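Local structure of type 3 secretion system chaperone YscE (Yersinia pestis, 2P58) at residues M18-A23 and K48-A53. The protein acts with YscG as a chaperone that prevents premature polymerization of the type III secretion needle protein YscF in the cytoplasm. Sequence-based numbering, arbitrary orientation.
Sequences MQLEMA and KALESA
Leu20 and Leu50 meet at the middle of a helical hairpin, the fold of this small chaperone, in which helix 10-30 and helix 37-60 run back along each other. The local axes approach to 9.6 Å, and their directions differ by 150°, so the pair is antiparallel with a clear tilt. Contact is made through one leucine and one alanine from each helix, with no hydrogen bond between the segments.

The leucine side chains slant across one another, CD2 of Leu20 lying 4.0 Å from CD2 of Leu50. CD1 of Leu20 rests 4.1 Å from CB of Ala53, while Leu50 straddles CB of Ala23 with both methyls, its CD1 also lying 3.9 Å from the carbonyl carbon of Ala23. Both leucines place CG opposite the carbonyl carbon (chi1 -59° in Leu20 and -74° in Leu50), and from there the forked ends spread over two partners at once. Leucine suits these positions because it branches at CG, beyond a CB methylene, so its two methyls can reach across to the opposite helix, whereas a single methyl at Ala23 and Ala53 lets the facing leucine come close to the helix.

The same interface continues along the hairpin, where Leu20 also packs on Ile54 and Leu50 on Leu27. Ala49, Ser52 and Ala53 pack against the chain of a different protein in the assembly, so helix 37-60 is packed both within the hairpin and against its partner. Ser52, a small polar residue on this helix, turns its hydroxyl back to its own backbone: OG donates to Lys48 O at 2.8 Å, approaching from the face of that carbonyl opposite to the one used by Ser52 N.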
HETATM    1  N   MSE A  18      -3.723  -4.902  20.235  1.00 24.39           N
HETATM    2  CA  MSE A  18      -4.589  -4.340  21.263  1.00 25.23           C
HETATM    3  C   MSE A  18      -5.241  -3.063  20.768  1.00 22.03           C
HETATM    4  O   MSE A  18      -6.397  -2.795  21.095  1.00 19.64           O
HETATM    5  CB  MSE A  18      -3.801  -4.073  22.549  1.00 27.24           C
HETATM    6  CG  MSE A  18      -3.427  -5.343  23.268  1.00 32.39           C
HETATM    7 SE   MSE A  18      -2.619  -5.010  24.871  1.00 38.96          SE
HETATM    8  CE  MSE A  18      -3.493  -3.496  25.374  1.00 30.94           C
ATOM      9  N   GLN A  19      -4.504  -2.274  19.979  1.00 20.44           N
ATOM     10  CA  GLN A  19      -5.050  -1.023  19.455  1.00 20.26           C
ATOM     11  C   GLN A  19      -6.230  -1.309  18.531  1.00 19.04           C
ATOM     12  O   GLN A  19      -7.269  -0.652  18.611  1.00 20.35           O
ATOM     13  CB  GLN A  19      -3.967  -0.211  18.695  1.00 21.12           C
ATOM     14  CG  GLN A  19      -4.475   1.083  18.088  1.00 22.62           C
ATOM     15  CD  GLN A  19      -3.372   1.910  17.430  1.00 23.70           C
ATOM     16  OE1 GLN A  19      -2.226   1.491  17.380  1.00 25.68           O
ATOM     17  NE2 GLN A  19      -3.726   3.087  16.924  1.00 23.42           N
ATOM     18  N   LEU A  20      -6.081  -2.295  17.652  1.00 17.60           N
ATOM     19  CA  LEU A  20      -7.164  -2.612  16.725  1.00 18.18           C
ATOM     20  C   LEU A  20      -8.362  -3.205  17.462  1.00 18.77           C
ATOM     21  O   LEU A  20      -9.508  -2.882  17.170  1.00 16.38           O
ATOM     22  CB  LEU A  20      -6.683  -3.615  15.678  1.00 18.51           C
ATOM     23  CG  LEU A  20      -5.497  -3.176  14.807  1.00 18.89           C
ATOM     24  CD1 LEU A  20      -4.934  -4.410  14.118  1.00 19.25           C
ATOM     25  CD2 LEU A  20      -5.964  -2.106  13.791  1.00 19.61           C
ATOM     26  N   GLU A  21      -8.095  -4.088  18.416  1.00 18.88           N
ATOM     27  CA  GLU A  21      -9.182  -4.724  19.158  1.00 18.32           C
ATOM     28  C   GLU A  21      -9.948  -3.723  19.997  1.00 17.32           C
ATOM     29  O   GLU A  21     -11.166  -3.817  20.100  1.00 16.53           O
ATOM     30  CB  GLU A  21      -8.643  -5.863  20.030  1.00 20.80           C
ATOM     31  CG  GLU A  21      -8.247  -7.071  19.198  1.00 26.10           C
ATOM     32  CD  GLU A  21      -9.441  -7.929  18.793  1.00 32.48           C
ATOM     33  OE1 GLU A  21     -10.599  -7.450  18.882  1.00 35.69           O
ATOM     34  OE2 GLU A  21      -9.222  -9.090  18.375  1.00 35.01           O
HETATM   35  N   MSE A  22      -9.250  -2.766  20.595  1.00 16.94           N
HETATM   36  CA  MSE A  22      -9.935  -1.757  21.385  1.00 17.39           C
HETATM   37  C   MSE A  22     -10.781  -0.877  20.460  1.00 17.90           C
HETATM   38  O   MSE A  22     -11.911  -0.492  20.799  1.00 16.03           O
HETATM   39  CB  MSE A  22      -8.933  -0.894  22.171  1.00 18.99           C
HETATM   40  CG  MSE A  22      -8.226  -1.698  23.256  1.00 23.45           C
HETATM   41 SE   MSE A  22      -7.109  -0.770  24.380  1.00 26.08          SE
HETATM   42  CE  MSE A  22      -6.020  -0.025  23.270  1.00 29.66           C
ATOM     43  N   ALA A  23     -10.232  -0.539  19.296  1.00 16.99           N
ATOM     44  CA  ALA A  23     -10.987   0.296  18.379  1.00 15.59           C
ATOM     45  C   ALA A  23     -12.249  -0.441  17.905  1.00 15.47           C
ATOM     46  O   ALA A  23     -13.293   0.196  17.739  1.00 15.17           O
ATOM     47  CB  ALA A  23     -10.136   0.683  17.194  1.00 16.15           C
ATOM     48  N   LYS A  48     -15.530  -3.519   9.183  1.00 14.91           N
ATOM     49  CA  LYS A  48     -14.944  -4.516   8.306  1.00 16.84           C
ATOM     50  C   LYS A  48     -13.436  -4.289   8.121  1.00 16.78           C
ATOM     51  O   LYS A  48     -12.650  -5.252   8.034  1.00 13.82           O
ATOM     52  CB  LYS A  48     -15.643  -4.516   6.952  1.00 19.81           C
ATOM     53  CG  LYS A  48     -15.356  -5.798   6.173  1.00 26.15           C
ATOM     54  CD  LYS A  48     -15.858  -7.011   6.987  1.00 30.67           C
ATOM     55  CE  LYS A  48     -15.424  -8.337   6.370  1.00 35.05           C
ATOM     56  NZ  LYS A  48     -15.828  -8.398   4.946  1.00 35.86           N
ATOM     57  N   ALA A  49     -13.024  -3.028   8.057  1.00 14.07           N
ATOM     58  CA  ALA A  49     -11.599  -2.721   7.899  1.00 14.07           C
ATOM     59  C   ALA A  49     -10.818  -3.198   9.136  1.00 12.50           C
ATOM     60  O   ALA A  49      -9.727  -3.785   9.045  1.00 12.17           O
ATOM     61  CB  ALA A  49     -11.415  -1.237   7.706  1.00 11.86           C
ATOM     62  N   LEU A  50     -11.393  -2.961  10.305  1.00 11.66           N
ATOM     63  CA  LEU A  50     -10.710  -3.374  11.531  1.00 13.26           C
ATOM     64  C   LEU A  50     -10.638  -4.885  11.628  1.00 13.45           C
ATOM     65  O   LEU A  50      -9.589  -5.423  11.984  1.00 12.42           O
ATOM     66  CB  LEU A  50     -11.439  -2.806  12.757  1.00 14.74           C
ATOM     67  CG  LEU A  50     -11.240  -1.305  12.966  1.00 15.52           C
ATOM     68  CD1 LEU A  50     -12.261  -0.791  13.971  1.00 14.75           C
ATOM     69  CD2 LEU A  50      -9.805  -1.025  13.439  1.00 15.27           C
ATOM     70  N   GLU A  51     -11.747  -5.575  11.329  1.00 14.77           N
ATOM     71  CA  GLU A  51     -11.772  -7.028  11.397  1.00 15.72           C
ATOM     72  C   GLU A  51     -10.730  -7.577  10.436  1.00 13.76           C
ATOM     73  O   GLU A  51     -10.026  -8.530  10.740  1.00 13.07           O
ATOM     74  CB  GLU A  51     -13.170  -7.563  11.020  1.00 17.89           C
ATOM     75  CG  GLU A  51     -14.224  -7.246  12.094  1.00 25.65           C
ATOM     76  CD  GLU A  51     -15.661  -7.446  11.604  1.00 34.33           C
ATOM     77  OE1 GLU A  51     -15.850  -7.865  10.433  1.00 35.44           O
ATOM     78  OE2 GLU A  51     -16.602  -7.171  12.398  1.00 38.68           O
ATOM     79  N   SER A  52     -10.655  -6.962   9.262  1.00 13.46           N
ATOM     80  CA  SER A  52      -9.703  -7.400   8.232  1.00 13.40           C
ATOM     81  C   SER A  52      -8.261  -7.227   8.666  1.00 10.88           C
ATOM     82  O   SER A  52      -7.404  -8.051   8.370  1.00 14.07           O
ATOM     83  CB  SER A  52      -9.957  -6.601   6.950  1.00 12.77           C
ATOM     84  OG  SER A  52     -11.217  -6.974   6.392  1.00 16.62           O
ATOM     85  N   ALA A  53      -7.977  -6.101   9.299  1.00 11.51           N
ATOM     86  CA  ALA A  53      -6.636  -5.835   9.772  1.00 11.84           C
ATOM     87  C   ALA A  53      -6.242  -6.826  10.869  1.00 11.68           C
ATOM     88  O   ALA A  53      -5.140  -7.360  10.882  1.00 11.57           O
ATOM     89  CB  ALA A  53      -6.552  -4.381  10.307  1.00 12.04           C
TER